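PDB 1XSZ: guanine nucleotide exchange protein from Legionella pneumophila, which probably acts as a guanine nucleotide exchange factor for ADP-ribosylation factor (Arf) GTPases, through a Sec7 domain whose active site is covered by a C-terminal cap. Local coordinates for residues A[164-167]-A[168-171]; A[25-28]-A[29-32]. One frame throughout, in Å; residues are numbered along the deposited sequence. Where two conformers were deposited one is given.

Both contacts are local and both fall in the Sec7 part of the chain, yet they lie on opposite sides of the molecule's centre, about 46 Å apart between centres and about 34 Å between nearest atoms. Contact 2 comes first along the chain, in the middle of helix 22-35, where four successive helical hydrogen bonds run unbroken. Contact 1 takes in the end of helix 161-167, where a bent helical bond from Leu168 N to Leu164 O is followed by a turn toward helix 179-191. Neither touches the other. Each sets leucines or isoleucines against neighbouring helices; contact 2 also meets Tyr328, in the part of the chain assigned to the capping domain.

Contact 1. Residues A[164-167]-A[168-171]; sequences LKRN and LRGG
The C-terminal end of helix 161-167 in the Sec7 domain closes here, with Leu164 and Arg166 meeting Leu168 and Arg169 as the chain leaves the helix. A helical bond runs from Leu168 N to Leu164 O, 3.1 Å long but bent, with an N-H...O angle of 141°. One residue on, Arg169 N reaches Arg166 O only weakly, at 3.4 Å. Leu168 is the first residue to depart from helical backbone angles, and it opens a type II turn that Gly171 N closes on Leu168 O at 2.9 Å. Gly170, with a positive phi of 73°, occupies the third position of that turn, and its N donates a hydrogen bond to Asp176 OD1.

On the buried side, Leu164 swings CG away from its backbone N (chi1 178°), which carries CD1 to within 3.8 Å of Leu168 CD1. Leu168 also packs on Leu136 and Leu137 of helix 131-149, and both leucines rest on helix 179-191, through Tyr186 and Leu182 respectively.

On the outer side the two arginines cross. The Arg169 chain runs extended from CG to NE past the helix end, its CG 3.2 Å from Arg166 O. Arg166 CG sits over the centre of one face of the Arg169 guanidinium, 4.0 Å above its plane. The two guanidinium planes are nearly perpendicular, and Arg166 NE stays 6.3 Å from Arg169 NH1. Aliphatic carbon thus meets the flat cation while the like charges remain apart, and the carbonyls of the helix end would probably ease the positive charge gathered beside them.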
ATOM      1  N   LEU A 164     -17.300  21.587  -1.628  1.00 16.42           N
ATOM      2  CA  LEU A 164     -16.401  21.056  -0.614  1.00 15.69           C
ATOM      3  C   LEU A 164     -16.981  21.315   0.777  1.00 16.01           C
ATOM      4  O   LEU A 164     -17.014  20.421   1.619  1.00 15.71           O
ATOM      5  CB  LEU A 164     -15.016  21.708  -0.718  1.00 15.73           C
ATOM      6  CG  LEU A 164     -14.005  21.247   0.340  1.00 15.06           C
ATOM      7  CD1 LEU A 164     -13.670  19.771   0.139  1.00 16.19           C
ATOM      8  CD2 LEU A 164     -12.743  22.095   0.252  1.00 15.69           C
ATOM      9  N   LYS A 165     -17.446  22.541   1.002  1.00 17.09           N
ATOM     10  CA  LYS A 165     -18.017  22.907   2.292  1.00 18.17           C
ATOM     11  C   LYS A 165     -19.266  22.092   2.609  1.00 17.86           C
ATOM     12  O   LYS A 165     -19.450  21.649   3.740  1.00 19.87           O
ATOM     13  CB  LYS A 165     -18.331  24.408   2.321  1.00 19.39           C
ATOM     14  CG  LYS A 165     -17.077  25.276   2.304  1.00 21.95           C
ATOM     15  CD  LYS A 165     -17.380  26.767   2.440  1.00 24.44           C
ATOM     16  CE  LYS A 165     -18.063  27.328   1.207  1.00 27.74           C
ATOM     17  NZ  LYS A 165     -18.296  28.797   1.341  1.00 29.06           N
ATOM     18  N   ARG A 166     -20.111  21.877   1.606  1.00 18.47           N
ATOM     19  CA  ARG A 166     -21.333  21.110   1.814  1.00 20.70           C
ATOM     20  C   ARG A 166     -21.036  19.658   2.172  1.00 19.91           C
ATOM     21  O   ARG A 166     -21.617  19.101   3.106  1.00 20.68           O
ATOM     22  CB  ARG A 166     -22.212  21.152   0.558  1.00 22.20           C
ATOM     23  CG  ARG A 166     -23.493  20.338   0.697  1.00 26.96           C
ATOM     24  CD  ARG A 166     -24.380  20.383  -0.545  1.00 29.32           C
ATOM     25  NE  ARG A 166     -23.777  19.732  -1.707  1.00 32.29           N
ATOM     26  CZ  ARG A 166     -23.097  20.367  -2.655  1.00 34.14           C
ATOM     27  NH1 ARG A 166     -22.928  21.682  -2.587  1.00 35.32           N
ATOM     28  NH2 ARG A 166     -22.590  19.690  -3.677  1.00 33.60           N
ATOM     29  N   ASN A 167     -20.118  19.047   1.433  1.00 18.69           N
ATOM     30  CA  ASN A 167     -19.775  17.655   1.663  1.00 18.62           C
ATOM     31  C   ASN A 167     -19.033  17.363   2.962  1.00 19.68           C
ATOM     32  O   ASN A 167     -19.115  16.250   3.487  1.00 21.88           O
ATOM     33  CB  ASN A 167     -18.989  17.122   0.462  1.00 19.21           C
ATOM     34  CG  ASN A 167     -19.895  16.735  -0.691  1.00 19.03           C
ATOM     35  OD1 ASN A 167     -20.547  15.687  -0.655  1.00 21.11           O
ATOM     36  ND2 ASN A 167     -19.958  17.583  -1.707  1.00 18.93           N
ATOM     37  N   LEU A 168     -18.317  18.352   3.491  1.00 18.26           N
ATOM     38  CA  LEU A 168     -17.579  18.147   4.732  1.00 17.91           C
ATOM     39  C   LEU A 168     -18.329  18.578   5.984  1.00 18.83           C
ATOM     40  O   LEU A 168     -17.768  18.559   7.080  1.00 18.12           O
ATOM     41  CB  LEU A 168     -16.223  18.857   4.677  1.00 17.23           C
ATOM     42  CG  LEU A 168     -15.188  18.221   3.744  1.00 17.20           C
ATOM     43  CD1 LEU A 168     -13.865  18.959   3.866  1.00 18.93           C
ATOM     44  CD2 LEU A 168     -15.001  16.757   4.104  1.00 23.08           C
ATOM     45  N   ARG A 169     -19.593  18.961   5.829  1.00 20.02           N
ATOM     46  CA  ARG A 169     -20.396  19.367   6.978  1.00 22.05           C
ATOM     47  C   ARG A 169     -20.397  18.246   8.009  1.00 22.47           C
ATOM     48  O   ARG A 169     -20.596  17.081   7.665  1.00 23.48           O
ATOM     49  CB  ARG A 169     -21.838  19.655   6.556  1.00 24.73           C
ATOM     50  CG  ARG A 169     -22.021  20.895   5.709  1.00 29.37           C
ATOM     51  CD  ARG A 169     -23.470  21.025   5.269  1.00 33.04           C
ATOM     52  NE  ARG A 169     -23.705  22.233   4.486  1.00 37.22           N
ATOM     53  CZ  ARG A 169     -24.841  22.499   3.851  1.00 38.57           C
ATOM     54  NH1 ARG A 169     -25.850  21.639   3.906  1.00 40.23           N
ATOM     55  NH2 ARG A 169     -24.969  23.624   3.161  1.00 40.00           N
ATOM     56  N   GLY A 170     -20.171  18.605   9.271  1.00 22.96           N
ATOM     57  CA  GLY A 170     -20.156  17.621  10.339  1.00 22.79           C
ATOM     58  C   GLY A 170     -18.934  16.724  10.346  1.00 22.90           C
ATOM     59  O   GLY A 170     -18.856  15.786  11.137  1.00 24.63           O
ATOM     60  N   GLY A 171     -17.971  17.017   9.475  1.00 21.95           N
ATOM     61  CA  GLY A 171     -16.774  16.199   9.395  1.00 21.51           C
ATOM     62  C   GLY A 171     -15.701  16.517  10.416  1.00 21.58           C
ATOM     63  O   GLY A 171     -14.759  15.745  10.603  1.00 21.26           O
TER

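Contact 2. Residues A[25-28]-A[29-32]; sequences GINK and IKEI
Ile26 and Lys30 touch one turn apart, Ile26 CG2 lying 3.9 Å from Lys30 CD where the two side chains pass at a slant. Lys30 leaves the backbone with CG turned back over the preceding turn (chi1 -64°), and this brings CG to 3.2 Å from Ile26 O, the same oxygen that accepts Lys30 N at 3.0 Å, in the plane of the carbonyl. The extended chi2 (176°) lays CD along Ile26, and the bend at chi3 (65°) then takes CE and NZ off, away from Ile26. Lys30 NZ forms a salt bridge with Glu70, so that the aliphatic part packs while the charged end is tied to helix 69-80.

Glu31 repeats the backward lean over Asn27: Glu31 CG comes to 3.0 Å from Asn27 O, and the same oxygen accepts Glu31 N at 2.9 Å. In one of the two conformers of Lys28, its NZ is 6.1 Å from Glu31 OE1, too far to pair, though the second conformer leaves this doubtful.

These are consecutive turns of the alpha-helix 22-35, an element of the helical Sec7 fold. Ile29 N bonds to Gly25 O and Ile32 N to Lys28 O, both at 3.1 Å, completing an i to i+4 series with no break.

Farther out, the isoleucines key the helix into its neighbours. Ile26 and Ile29 share Ile44 of helix 40-50, and Ile26 also meets Phe48 there. Ile29 and Ile32 both lie against Ile14 of helix 11-20 and Ile7 of helix 5-9, while the Lys28 side chain touches Glu13 and Ala17 of helix 11-20.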
ATOM      1  N   GLY A  25      18.816  -5.716   6.609  1.00 19.20           N
ATOM      2  CA  GLY A  25      19.268  -4.397   7.017  1.00 18.80           C
ATOM      3  C   GLY A  25      18.601  -3.995   8.323  1.00 19.14           C
ATOM      4  O   GLY A  25      19.247  -3.468   9.235  1.00 18.94           O
ATOM      5  N   ILE A  26      17.300  -4.246   8.413  1.00 18.25           N
ATOM      6  CA  ILE A  26      16.538  -3.925   9.614  1.00 19.02           C
ATOM      7  C   ILE A  26      17.096  -4.720  10.792  1.00 19.81           C
ATOM      8  O   ILE A  26      17.305  -4.175  11.878  1.00 18.94           O
ATOM      9  CB  ILE A  26      15.035  -4.262   9.423  1.00 18.31           C
ATOM     10  CG1 ILE A  26      14.430  -3.344   8.354  1.00 18.75           C
ATOM     11  CG2 ILE A  26      14.289  -4.131  10.747  1.00 19.20           C
ATOM     12  CD1 ILE A  26      14.434  -1.867   8.722  1.00 19.32           C
ATOM     13  N   ASN A  27      17.347  -6.008  10.576  1.00 21.21           N
ATOM     14  CA  ASN A  27      17.885  -6.854  11.635  1.00 22.06           C
ATOM     15  C   ASN A  27      19.242  -6.362  12.125  1.00 21.96           C
ATOM     16  O   ASN A  27      19.532  -6.423  13.321  1.00 22.05           O
ATOM     17  CB  ASN A  27      17.990  -8.305  11.157  1.00 23.91           C
ATOM     18  CG  ASN A  27      16.641  -9.000  11.113  1.00 26.41           C
ATOM     19  OD1 ASN A  27      16.519 -10.116  10.610  1.00 29.67           O
ATOM     20  ND2 ASN A  27      15.619  -8.341  11.648  1.00 29.05           N
ATOM     21  N   LYS A  28      20.075  -5.879  11.209  0.50 20.33           N
ATOM     22  CA  LYS A  28      21.388  -5.376  11.589  0.50 21.55           C
ATOM     23  C   LYS A  28      21.250  -4.160  12.498  0.50 21.25           C
ATOM     24  O   LYS A  28      21.957  -4.040  13.499  0.50 21.17           O
ATOM     25  CB  LYS A  28      22.205  -5.011  10.347  0.50 22.62           C
ATOM     26  CG  LYS A  28      22.733  -6.215   9.585  0.50 25.41           C
ATOM     27  CD  LYS A  28      23.646  -5.790   8.446  0.50 27.69           C
ATOM     28  CE  LYS A  28      24.304  -6.992   7.789  0.50 28.65           C
ATOM     29  NZ  LYS A  28      23.305  -7.953   7.249  0.50 29.97           N
ATOM     30  N   ILE A  29      20.336  -3.261  12.152  1.00 21.03           N
ATOM     31  CA  ILE A  29      20.113  -2.068  12.960  1.00 20.78           C
ATOM     32  C   ILE A  29      19.647  -2.494  14.348  1.00 22.14           C
ATOM     33  O   ILE A  29      20.129  -1.983  15.358  1.00 22.19           O
ATOM     34  CB  ILE A  29      19.038  -1.146  12.340  1.00 19.40           C
ATOM     35  CG1 ILE A  29      19.570  -0.527  11.047  1.00 19.64           C
ATOM     36  CG2 ILE A  29      18.650  -0.051  13.337  1.00 20.13           C
ATOM     37  CD1 ILE A  29      18.527   0.262  10.272  1.00 19.70           C
ATOM     38  N   LYS A  30      18.713  -3.439  14.391  1.00 22.18           N
ATOM     39  CA  LYS A  30      18.183  -3.929  15.658  1.00 24.43           C
ATOM     40  C   LYS A  30      19.264  -4.587  16.510  1.00 24.73           C
ATOM     41  O   LYS A  30      19.262  -4.450  17.730  1.00 25.15           O
ATOM     42  CB  LYS A  30      17.034  -4.912  15.406  1.00 25.00           C
ATOM     43  CG  LYS A  30      15.823  -4.270  14.737  1.00 26.72           C
ATOM     44  CD  LYS A  30      14.736  -5.283  14.404  1.00 28.27           C
ATOM     45  CE  LYS A  30      14.138  -5.907  15.652  1.00 29.65           C
ATOM     46  NZ  LYS A  30      13.003  -6.807  15.310  1.00 30.73           N
ATOM     47  N   GLU A  31      20.193  -5.290  15.870  1.00 24.67           N
ATOM     48  CA  GLU A  31      21.268  -5.948  16.607  1.00 27.11           C
ATOM     49  C   GLU A  31      22.187  -4.916  17.250  1.00 27.04           C
ATOM     50  O   GLU A  31      22.608  -5.075  18.396  1.00 27.59           O
ATOM     51  CB  GLU A  31      22.072  -6.861  15.679  1.00 28.80           C
ATOM     52  CG  GLU A  31      21.283  -8.054  15.166  1.00 33.36           C
ATOM     53  CD  GLU A  31      22.133  -9.012  14.355  1.00 35.20           C
ATOM     54  OE1 GLU A  31      22.688  -8.588  13.319  1.00 37.10           O
ATOM     55  OE2 GLU A  31      22.243 -10.189  14.755  1.00 38.61           O
ATOM     56  N   ILE A  32      22.496  -3.856  16.510  1.00 26.28           N
ATOM     57  CA  ILE A  32      23.356  -2.798  17.022  1.00 25.91           C
ATOM     58  C   ILE A  32      22.662  -2.077  18.173  1.00 26.47           C
ATOM     59  O   ILE A  32      23.288  -1.766  19.186  1.00 25.46           O
ATOM     60  CB  ILE A  32      23.703  -1.779  15.919  1.00 26.00           C
ATOM     61  CG1 ILE A  32      24.543  -2.461  14.836  1.00 26.78           C
ATOM     62  CG2 ILE A  32      24.452  -0.589  16.513  1.00 24.86           C
ATOM     63  CD1 ILE A  32      24.855  -1.575  13.649  1.00 27.71           C
TER